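PDB 2VVF: major capsid protein P2 from Pseudoalteromonas phage pm2, which forms the icosahedral protein shell of a membrane-containing marine phage as its major capsid protein, a homotrimer of double jelly-roll subunits. Local coordinates for residues A[55-68]-A[142-154]. Sequence-based numbering, arbitrary orientation.
Sequences LLSTYKTLNDLILE and SWLTMRRNFFKQL. With CA (calcium ion), chain G.
With CG anti to the backbone N (chi1 -169°) and the chain extended as far as NE, Arg147 reaches across Tyr59 toward helix 63-68, whereas Arg148, bent at chi2 (-36°), curls back onto Leu56: successive residues of one strand hold a neighbouring segment in different ways. Arg147 lays CD over the Tyr59 ring, 3.6 Å from its centroid, a CH-pi contact, with the ring and guanidinium planes inclined by only a small angle. Arg147 NH1 donates to Thr58 O (3.0 Å), and Arg147 NH2 forms a salt bridge with Asp64 OD2 (3.3 Å) whose hydrogen bond is weak; that oxygen also pairs with Lys178. One water joins Arg147 NH2 to Asp64 O and another joins Arg147 NE to Glu68 OE1, which Tyr59 OH also binds. Arg148 NE (2.9 Å) and NH2 hold Leu56 O side-on, both from one face of the carbonyl. Ser57 OG accepts from Arg147 N (3.0 Å) and Thr58 N donates to Arg147 O (2.9 Å), beside the classic bulge that Leu56 and Ser57 form against Val49. Strand 55-59 of the N-terminal domain thus meets strand 143-154 of the C-terminal domain, their N-to-C directions 52° apart, joining the two barrels of a double jelly-roll capsid protein.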
ATOM      1  N   LEU A  55     -14.464  29.952   7.774  1.00 28.07           N
ATOM      2  CA  LEU A  55     -14.193  29.044   6.665  1.00 27.23           C
ATOM      3  C   LEU A  55     -12.928  28.216   6.860  1.00 29.95           C
ATOM      4  O   LEU A  55     -11.866  28.751   7.176  1.00 29.49           O
ATOM      5  CB  LEU A  55     -14.104  29.809   5.344  1.00 27.13           C
ATOM      6  CG  LEU A  55     -13.624  28.980   4.150  1.00 31.50           C
ATOM      7  CD1 LEU A  55     -14.757  28.126   3.595  1.00 31.59           C
ATOM      8  CD2 LEU A  55     -13.039  29.871   3.068  1.00 33.49           C
ATOM      9  N   LEU A  56     -13.050  26.910   6.644  1.00 25.43           N
ATOM     10  CA  LEU A  56     -11.912  26.008   6.753  1.00 24.55           C
ATOM     11  C   LEU A  56     -11.473  25.615   5.349  1.00 27.74           C
ATOM     12  O   LEU A  56     -10.375  25.953   4.913  1.00 26.97           O
ATOM     13  CB  LEU A  56     -12.289  24.763   7.557  1.00 24.39           C
ATOM     14  CG  LEU A  56     -11.182  23.723   7.740  1.00 28.71           C
ATOM     15  CD1 LEU A  56     -10.207  24.162   8.818  1.00 28.71           C
ATOM     16  CD2 LEU A  56     -11.769  22.359   8.063  1.00 30.65           C
ATOM     17  N   SER A  57     -12.360  24.925   4.638  1.00 24.18           N
ATOM     18  CA  SER A  57     -12.089  24.487   3.274  1.00 23.95           C
ATOM     19  C   SER A  57     -13.226  24.920   2.357  1.00 28.12           C
ATOM     20  O   SER A  57     -14.371  25.058   2.793  1.00 27.46           O
ATOM     21  CB  SER A  57     -11.934  22.964   3.222  1.00 27.17           C
ATOM     22  OG  SER A  57     -10.709  22.555   3.804  1.00 35.21           O
ATOM     23  N   THR A  58     -12.908  25.132   1.085  1.00 25.15           N
ATOM     24  CA  THR A  58     -13.911  25.553   0.117  1.00 25.26           C
ATOM     25  C   THR A  58     -13.796  24.801  -1.207  1.00 29.34           C
ATOM     26  O   THR A  58     -12.697  24.557  -1.707  1.00 28.96           O
ATOM     27  CB  THR A  58     -13.881  27.080  -0.098  1.00 34.60           C
ATOM     28  OG1 THR A  58     -14.620  27.414  -1.278  1.00 35.64           O
ATOM     29  CG2 THR A  58     -12.452  27.573  -0.254  1.00 33.28           C
ATOM     30  N   TYR A  59     -14.945  24.446  -1.775  1.00 25.83           N
ATOM     31  CA  TYR A  59     -14.996  23.760  -3.060  1.00 25.49           C
ATOM     32  C   TYR A  59     -15.988  24.489  -3.960  1.00 29.35           C
ATOM     33  O   TYR A  59     -17.146  24.670  -3.586  1.00 29.05           O
ATOM     34  CB  TYR A  59     -15.461  22.312  -2.881  1.00 26.54           C
ATOM     35  CG  TYR A  59     -14.516  21.440  -2.084  1.00 28.07           C
ATOM     36  CD1 TYR A  59     -13.594  20.620  -2.722  1.00 29.88           C
ATOM     37  CD2 TYR A  59     -14.574  21.406  -0.696  1.00 28.77           C
ATOM     38  CE1 TYR A  59     -12.740  19.809  -1.998  1.00 30.41           C
ATOM     39  CE2 TYR A  59     -13.724  20.600   0.035  1.00 29.57           C
ATOM     40  CZ  TYR A  59     -12.810  19.803  -0.621  1.00 36.53           C
ATOM     41  OH  TYR A  59     -11.964  19.000   0.106  1.00 37.26           O
ATOM     42  N   LYS A  60     -15.540  24.904  -5.140  1.00 25.92           N
ATOM     43  CA  LYS A  60     -16.418  25.586  -6.090  1.00 25.62           C
ATOM     44  C   LYS A  60     -17.651  24.724  -6.339  1.00 29.18           C
ATOM     45  O   LYS A  60     -18.775  25.219  -6.361  1.00 28.80           O
ATOM     46  CB  LYS A  60     -15.687  25.848  -7.406  1.00 28.14           C
ATOM     47  CG  LYS A  60     -16.095  27.136  -8.098  1.00 41.65           C
ATOM     48  CD  LYS A  60     -15.173  27.442  -9.266  1.00 52.45           C
ATOM     49  CE  LYS A  60     -15.940  28.035 -10.434  1.00 64.30           C
ATOM     50  NZ  LYS A  60     -15.568  27.393 -11.723  1.00 74.36           N
ATOM     51  N   THR A  61     -17.421  23.426  -6.514  1.00 25.67           N
ATOM     52  CA  THR A  61     -18.495  22.457  -6.711  1.00 25.43           C
ATOM     53  C   THR A  61     -18.094  21.131  -6.072  1.00 29.21           C
ATOM     54  O   THR A  61     -16.919  20.904  -5.784  1.00 28.70           O
ATOM     55  CB  THR A  61     -18.860  22.275  -8.197  1.00 33.09           C
ATOM     56  OG1 THR A  61     -18.068  21.226  -8.764  1.00 32.45           O
ATOM     57  CG2 THR A  61     -18.630  23.561  -8.970  1.00 31.51           C
ATOM     58  N   LEU A  62     -19.075  20.267  -5.840  1.00 25.85           N
ATOM     59  CA  LEU A  62     -18.814  18.969  -5.228  1.00 25.57           C
ATOM     60  C   LEU A  62     -17.908  18.106  -6.100  1.00 29.10           C
ATOM     61  O   LEU A  62     -17.303  17.148  -5.623  1.00 28.75           O
ATOM     62  CB  LEU A  62     -20.127  18.239  -4.936  1.00 25.57           C
ATOM     63  CG  LEU A  62     -20.072  17.162  -3.852  1.00 30.18           C
ATOM     64  CD1 LEU A  62     -19.651  17.758  -2.517  1.00 30.21           C
ATOM     65  CD2 LEU A  62     -21.415  16.458  -3.731  1.00 32.76           C
ATOM     66  N   ASN A  63     -17.816  18.454  -7.379  1.00 25.50           N
ATOM     67  CA  ASN A  63     -16.982  17.710  -8.317  1.00 25.20           C
ATOM     68  C   ASN A  63     -15.501  17.855  -7.986  1.00 29.19           C
ATOM     69  O   ASN A  63     -14.694  16.992  -8.324  1.00 28.76           O
ATOM     70  CB  ASN A  63     -17.243  18.165  -9.752  1.00 24.83           C
ATOM     71  CG  ASN A  63     -16.597  17.251 -10.774  1.00 39.64           C
ATOM     72  OD1 ASN A  63     -16.757  16.034 -10.721  1.00 32.48           O
ATOM     73  ND2 ASN A  63     -15.847  17.836 -11.702  1.00 29.70           N
ATOM     74  N   ASP A  64     -15.153  18.955  -7.327  1.00 25.86           N
ATOM     75  CA  ASP A  64     -13.773  19.208  -6.942  1.00 25.70           C
ATOM     76  C   ASP A  64     -13.360  18.286  -5.799  1.00 29.00           C
ATOM     77  O   ASP A  64     -12.177  17.984  -5.625  1.00 28.73           O
ATOM     78  CB  ASP A  64     -13.584  20.675  -6.549  1.00 27.76           C
ATOM     79  CG  ASP A  64     -13.335  21.570  -7.748  1.00 39.85           C
ATOM     80  OD1 ASP A  64     -14.316  22.130  -8.285  1.00 40.93           O
ATOM     81  OD2 ASP A  64     -12.162  21.696  -8.163  1.00 45.17           O
ATOM     82  N   LEU A  65     -14.344  17.829  -5.027  1.00 24.78           N
ATOM     83  CA  LEU A  65     -14.082  16.912  -3.926  1.00 24.26           C
ATOM     84  C   LEU A  65     -13.880  15.514  -4.500  1.00 27.98           C
ATOM     85  O   LEU A  65     -13.102  14.716  -3.974  1.00 27.65           O
ATOM     86  CB  LEU A  65     -15.246  16.912  -2.932  1.00 24.21           C
ATOM     87  CG  LEU A  65     -15.136  15.932  -1.759  1.00 28.61           C
ATOM     88  CD1 LEU A  65     -13.962  16.282  -0.857  1.00 28.60           C
ATOM     89  CD2 LEU A  65     -16.430  15.879  -0.964  1.00 30.49           C
ATOM     90  N   ILE A  66     -14.573  15.238  -5.601  1.00 24.21           N
ATOM     91  CA  ILE A  66     -14.459  13.956  -6.287  1.00 23.74           C
ATOM     92  C   ILE A  66     -13.076  13.851  -6.922  1.00 27.24           C
ATOM     93  O   ILE A  66     -12.451  12.791  -6.909  1.00 26.82           O
ATOM     94  CB  ILE A  66     -15.560  13.793  -7.351  1.00 26.76           C
ATOM     95  CG1 ILE A  66     -16.917  13.546  -6.687  1.00 27.04           C
ATOM     96  CG2 ILE A  66     -15.210  12.666  -8.308  1.00 27.41           C
ATOM     97  CD1 ILE A  66     -18.078  13.552  -7.658  1.00 32.85           C
ATOM     98  N   LEU A  67     -12.604  14.966  -7.474  1.00 23.40           N
ATOM     99  CA  LEU A  67     -11.296  15.025  -8.113  1.00 22.97           C
ATOM    100  C   LEU A  67     -10.184  14.971  -7.069  1.00 26.80           C
ATOM    101  O   LEU A  67      -9.121  14.396  -7.302  1.00 26.31           O
ATOM    102  CB  LEU A  67     -11.177  16.293  -8.959  1.00 22.98           C
ATOM    103  CG  LEU A  67     -12.153  16.375 -10.135  1.00 27.45           C
ATOM    104  CD1 LEU A  67     -11.991  17.679 -10.891  1.00 27.53           C
ATOM    105  CD2 LEU A  67     -11.969  15.187 -11.063  1.00 29.51           C
ATOM    106  N   GLU A  68     -10.442  15.565  -5.909  1.00 23.29           N
ATOM    107  CA  GLU A  68      -9.478  15.560  -4.818  1.00 22.99           C
ATOM    108  C   GLU A  68      -9.213  14.124  -4.378  1.00 26.91           C
ATOM    109  O   GLU A  68      -8.071  13.745  -4.119  1.00 26.71           O
ATOM    110  CB  GLU A  68     -10.017  16.372  -3.639  1.00 24.35           C
ATOM    111  CG  GLU A  68      -9.313  16.108  -2.320  1.00 33.57           C
ATOM    112  CD  GLU A  68      -9.758  17.062  -1.231  1.00 52.14           C
ATOM    113  OE1 GLU A  68      -9.845  18.277  -1.510  1.00 47.02           O
ATOM    114  OE2 GLU A  68     -10.037  16.597  -0.105  1.00 45.64           O
ATOM    115  N   SER A 142      -7.627  20.986  16.102  1.00 30.76           N
ATOM    116  CA  SER A 142      -6.203  20.747  15.885  1.00 30.39           C
ATOM    117  C   SER A 142      -5.769  20.831  14.418  1.00 33.54           C
ATOM    118  O   SER A 142      -6.243  21.684  13.666  1.00 32.54           O
ATOM    119  CB  SER A 142      -5.803  19.401  16.492  1.00 34.13           C
ATOM    120  OG  SER A 142      -4.434  19.119  16.270  1.00 44.87           O
ATOM    121  N   TRP A 143      -4.847  19.955  14.027  1.00 30.38           N
ATOM    122  CA  TRP A 143      -4.329  19.926  12.660  1.00 30.27           C
ATOM    123  C   TRP A 143      -5.411  19.584  11.642  1.00 32.07           C
ATOM    124  O   TRP A 143      -5.993  18.501  11.681  1.00 31.57           O
ATOM    125  CB  TRP A 143      -3.164  18.939  12.544  1.00 29.51           C
ATOM    126  CG  TRP A 143      -1.824  19.596  12.635  1.00 31.29           C
ATOM    127  CD1 TRP A 143      -1.079  19.788  13.763  1.00 33.88           C
ATOM    128  CD2 TRP A 143      -1.088  20.197  11.562  1.00 30.89           C
ATOM    129  NE1 TRP A 143       0.081  20.461  13.456  1.00 33.70           N
ATOM    130  CE2 TRP A 143       0.096  20.726  12.112  1.00 35.08           C
ATOM    131  CE3 TRP A 143      -1.312  20.328  10.189  1.00 32.50           C
ATOM    132  CZ2 TRP A 143       1.054  21.374  11.336  1.00 34.42           C
ATOM    133  CZ3 TRP A 143      -0.362  20.976   9.421  1.00 34.09           C
ATOM    134  CH2 TRP A 143       0.807  21.489   9.996  1.00 34.73           C
ATOM    135  N   LEU A 144      -5.666  20.510  10.724  1.00 26.94           N
ATOM    136  CA  LEU A 144      -6.686  20.318   9.700  1.00 26.08           C
ATOM    137  C   LEU A 144      -6.179  20.753   8.330  1.00 29.02           C
ATOM    138  O   LEU A 144      -5.267  21.573   8.227  1.00 28.44           O
ATOM    139  CB  LEU A 144      -7.933  21.137  10.052  1.00 26.03           C
ATOM    140  CG  LEU A 144      -9.125  20.439  10.711  1.00 30.62           C
ATOM    141  CD1 LEU A 144      -8.693  19.198  11.465  1.00 30.74           C
ATOM    142  CD2 LEU A 144      -9.860  21.400  11.632  1.00 33.05           C
ATOM    143  N   THR A 145      -6.796  20.218   7.281  1.00 25.19           N
ATOM    144  CA  THR A 145      -6.467  20.594   5.909  1.00 24.62           C
ATOM    145  C   THR A 145      -7.387  21.752   5.536  1.00 28.01           C
ATOM    146  O   THR A 145      -8.601  21.672   5.728  1.00 27.41           O
ATOM    147  CB  THR A 145      -6.660  19.416   4.934  1.00 30.88           C
ATOM    148  OG1 THR A 145      -5.716  18.381   5.231  1.00 30.05           O
ATOM    149  CG2 THR A 145      -6.466  19.877   3.498  1.00 28.60           C
ATOM    150  N   MET A 146      -6.810  22.836   5.028  1.00 24.25           N
ATOM    151  CA  MET A 146      -7.600  24.005   4.658  1.00 23.66           C
ATOM    152  C   MET A 146      -7.485  24.320   3.174  1.00 26.48           C
ATOM    153  O   MET A 146      -6.558  25.002   2.743  1.00 26.19           O
ATOM    154  CB  MET A 146      -7.196  25.215   5.504  1.00 25.99           C
ATOM    155  CG  MET A 146      -7.542  25.067   6.975  1.00 29.64           C
ATOM    156  SD  MET A 146      -6.343  25.847   8.058  1.00 33.91           S
ATOM    157  CE  MET A 146      -6.678  24.992   9.613  1.00 30.54           C
ATOM    158  N   ARG A 147      -8.433  23.807   2.399  1.00 22.39           N
ATOM    159  CA  ARG A 147      -8.452  24.010   0.955  1.00 21.94           C
ATOM    160  C   ARG A 147      -8.935  25.418   0.616  1.00 26.13           C
ATOM    161  O   ARG A 147     -10.063  25.793   0.940  1.00 25.44           O
ATOM    162  CB  ARG A 147      -9.352  22.964   0.297  1.00 20.95           C
ATOM    163  CG  ARG A 147      -9.249  22.892  -1.214  1.00 27.02           C
ATOM    164  CD  ARG A 147     -10.467  22.186  -1.797  1.00 31.81           C
ATOM    165  NE  ARG A 147     -10.236  21.709  -3.158  1.00 34.71           N
ATOM    166  CZ  ARG A 147     -10.614  22.364  -4.250  1.00 46.09           C
ATOM    167  NH1 ARG A 147     -11.239  23.529  -4.142  1.00 33.28           N
ATOM    168  NH2 ARG A 147     -10.364  21.857  -5.449  1.00 32.44           N
ATOM    169  N   ARG A 148      -8.069  26.197  -0.028  1.00 23.28           N
ATOM    170  CA  ARG A 148      -8.396  27.573  -0.395  1.00 23.43           C
ATOM    171  C   ARG A 148      -8.449  27.779  -1.905  1.00 28.86           C
ATOM    172  O   ARG A 148      -7.701  27.157  -2.659  1.00 28.56           O
ATOM    173  CB  ARG A 148      -7.418  28.557   0.248  1.00 22.56           C
ATOM    174  CG  ARG A 148      -7.605  28.722   1.747  1.00 29.06           C
ATOM    175  CD  ARG A 148      -9.077  28.655   2.134  1.00 33.65           C
ATOM    176  NE  ARG A 148      -9.254  28.266   3.530  1.00 35.29           N
ATOM    177  CZ  ARG A 148      -9.051  29.077   4.563  1.00 44.08           C
ATOM    178  NH1 ARG A 148      -8.674  30.330   4.359  1.00 30.88           N
ATOM    179  NH2 ARG A 148      -9.227  28.635   5.799  1.00 28.02           N
ATOM    180  N   ASN A 149      -9.341  28.667  -2.334  1.00 26.43           N
ATOM    181  CA  ASN A 149      -9.550  28.953  -3.748  1.00 26.53           C
ATOM    182  C   ASN A 149      -8.982  30.311  -4.148  1.00 30.81           C
ATOM    183  O   ASN A 149      -9.165  31.302  -3.442  1.00 30.41           O
ATOM    184  CB  ASN A 149     -11.053  28.923  -4.057  1.00 27.56           C
ATOM    185  CG  ASN A 149     -11.365  28.256  -5.378  1.00 52.07           C
ATOM    186  OD1 ASN A 149     -10.472  27.758  -6.064  1.00 48.90           O
ATOM    187  ND2 ASN A 149     -12.642  28.238  -5.742  1.00 43.04           N
ATOM    188  N   PHE A 150      -8.315  30.352  -5.298  1.00 27.71           N
ATOM    189  CA  PHE A 150      -7.749  31.593  -5.822  1.00 27.68           C
ATOM    190  C   PHE A 150      -7.894  31.626  -7.343  1.00 32.03           C
ATOM    191  O   PHE A 150      -7.730  30.607  -8.013  1.00 31.70           O
ATOM    192  CB  PHE A 150      -6.273  31.731  -5.438  1.00 29.43           C
ATOM    193  CG  PHE A 150      -6.016  31.645  -3.961  1.00 30.91           C
ATOM    194  CD1 PHE A 150      -6.200  32.749  -3.147  1.00 33.93           C
ATOM    195  CD2 PHE A 150      -5.570  30.465  -3.390  1.00 33.02           C
ATOM    196  CE1 PHE A 150      -5.964  32.674  -1.788  1.00 34.78           C
ATOM    197  CE2 PHE A 150      -5.332  30.382  -2.032  1.00 35.86           C
ATOM    198  CZ  PHE A 150      -5.530  31.490  -1.230  1.00 33.96           C
ATOM    199  N   PHE A 151      -8.214  32.798  -7.883  1.00 28.85           N
ATOM    200  CA  PHE A 151      -8.374  32.952  -9.324  1.00 28.77           C
ATOM    201  C   PHE A 151      -7.372  33.965  -9.859  1.00 33.41           C
ATOM    202  O   PHE A 151      -7.296  35.094  -9.375  1.00 33.10           O
ATOM    203  CB  PHE A 151      -9.803  33.377  -9.668  1.00 30.34           C
ATOM    204  CG  PHE A 151     -10.823  32.297  -9.450  1.00 31.67           C
ATOM    205  CD1 PHE A 151     -11.214  31.475 -10.493  1.00 34.63           C
ATOM    206  CD2 PHE A 151     -11.378  32.092  -8.196  1.00 33.60           C
ATOM    207  CE1 PHE A 151     -12.147  30.474 -10.293  1.00 35.48           C
ATOM    208  CE2 PHE A 151     -12.313  31.096  -7.990  1.00 36.30           C
ATOM    209  CZ  PHE A 151     -12.697  30.285  -9.039  1.00 34.48           C
ATOM    210  N   LYS A 152      -6.582  33.548 -10.840  1.00 30.08           N
ATOM    211  CA  LYS A 152      -5.570  34.424 -11.406  1.00 29.78           C
ATOM    212  C   LYS A 152      -5.497  34.295 -12.920  1.00 33.84           C
ATOM    213  O   LYS A 152      -5.820  33.250 -13.481  1.00 33.33           O
ATOM    214  CB  LYS A 152      -4.207  34.142 -10.774  1.00 31.90           C
ATOM    215  CG  LYS A 152      -3.868  35.063  -9.616  1.00 41.07           C
ATOM    216  CD  LYS A 152      -3.559  34.279  -8.356  1.00 47.81           C
ATOM    217  CE  LYS A 152      -3.887  35.090  -7.116  1.00 56.34           C
ATOM    218  NZ  LYS A 152      -2.719  35.206  -6.203  1.00 64.70           N
ATOM    219  N   GLN A 153      -5.079  35.372 -13.574  1.00 30.85           N
ATOM    220  CA  GLN A 153      -4.980  35.392 -15.025  1.00 30.73           C
ATOM    221  C   GLN A 153      -3.665  34.812 -15.523  1.00 35.21           C
ATOM    222  O   GLN A 153      -2.587  35.171 -15.043  1.00 34.82           O
ATOM    223  CB  GLN A 153      -5.158  36.815 -15.560  1.00 31.80           C
ATOM    224  CG  GLN A 153      -5.202  36.907 -17.077  1.00 38.36           C
ATOM    225  CD  GLN A 153      -6.497  36.373 -17.654  1.00 50.73           C
ATOM    226  OE1 GLN A 153      -7.437  36.066 -16.922  1.00 44.76           O
ATOM    227  NE2 GLN A 153      -6.553  36.259 -18.977  1.00 41.14           N
ATOM    228  N   LEU A 154      -3.767  33.914 -16.495  1.00 32.15           N
ATOM    229  CA  LEU A 154      -2.593  33.301 -17.095  1.00 32.24           C
ATOM    230  C   LEU A 154      -2.454  33.859 -18.494  1.00 37.05           C
ATOM    231  O   LEU A 154      -3.442  34.113 -19.180  1.00 36.36           O
ATOM    232  CB  LEU A 154      -2.736  31.781 -17.160  1.00 32.18           C
ATOM    233  CG  LEU A 154      -2.479  31.030 -15.855  1.00 36.69           C
ATOM    234  CD1 LEU A 154      -2.407  29.533 -16.106  1.00 36.94           C
ATOM    235  CD2 LEU A 154      -1.211  31.533 -15.181  1.00 38.74           C
TER
HETATM  236 CA    CA G1270      -7.278  17.259  13.777  1.00 31.40          CA
HETATM  237  O   HOH W   1      -9.370  19.311  -6.488  1.00 25.45           O
HETATM  238  O   HOH W   2      -8.052  19.353  -2.831  1.00 28.15           O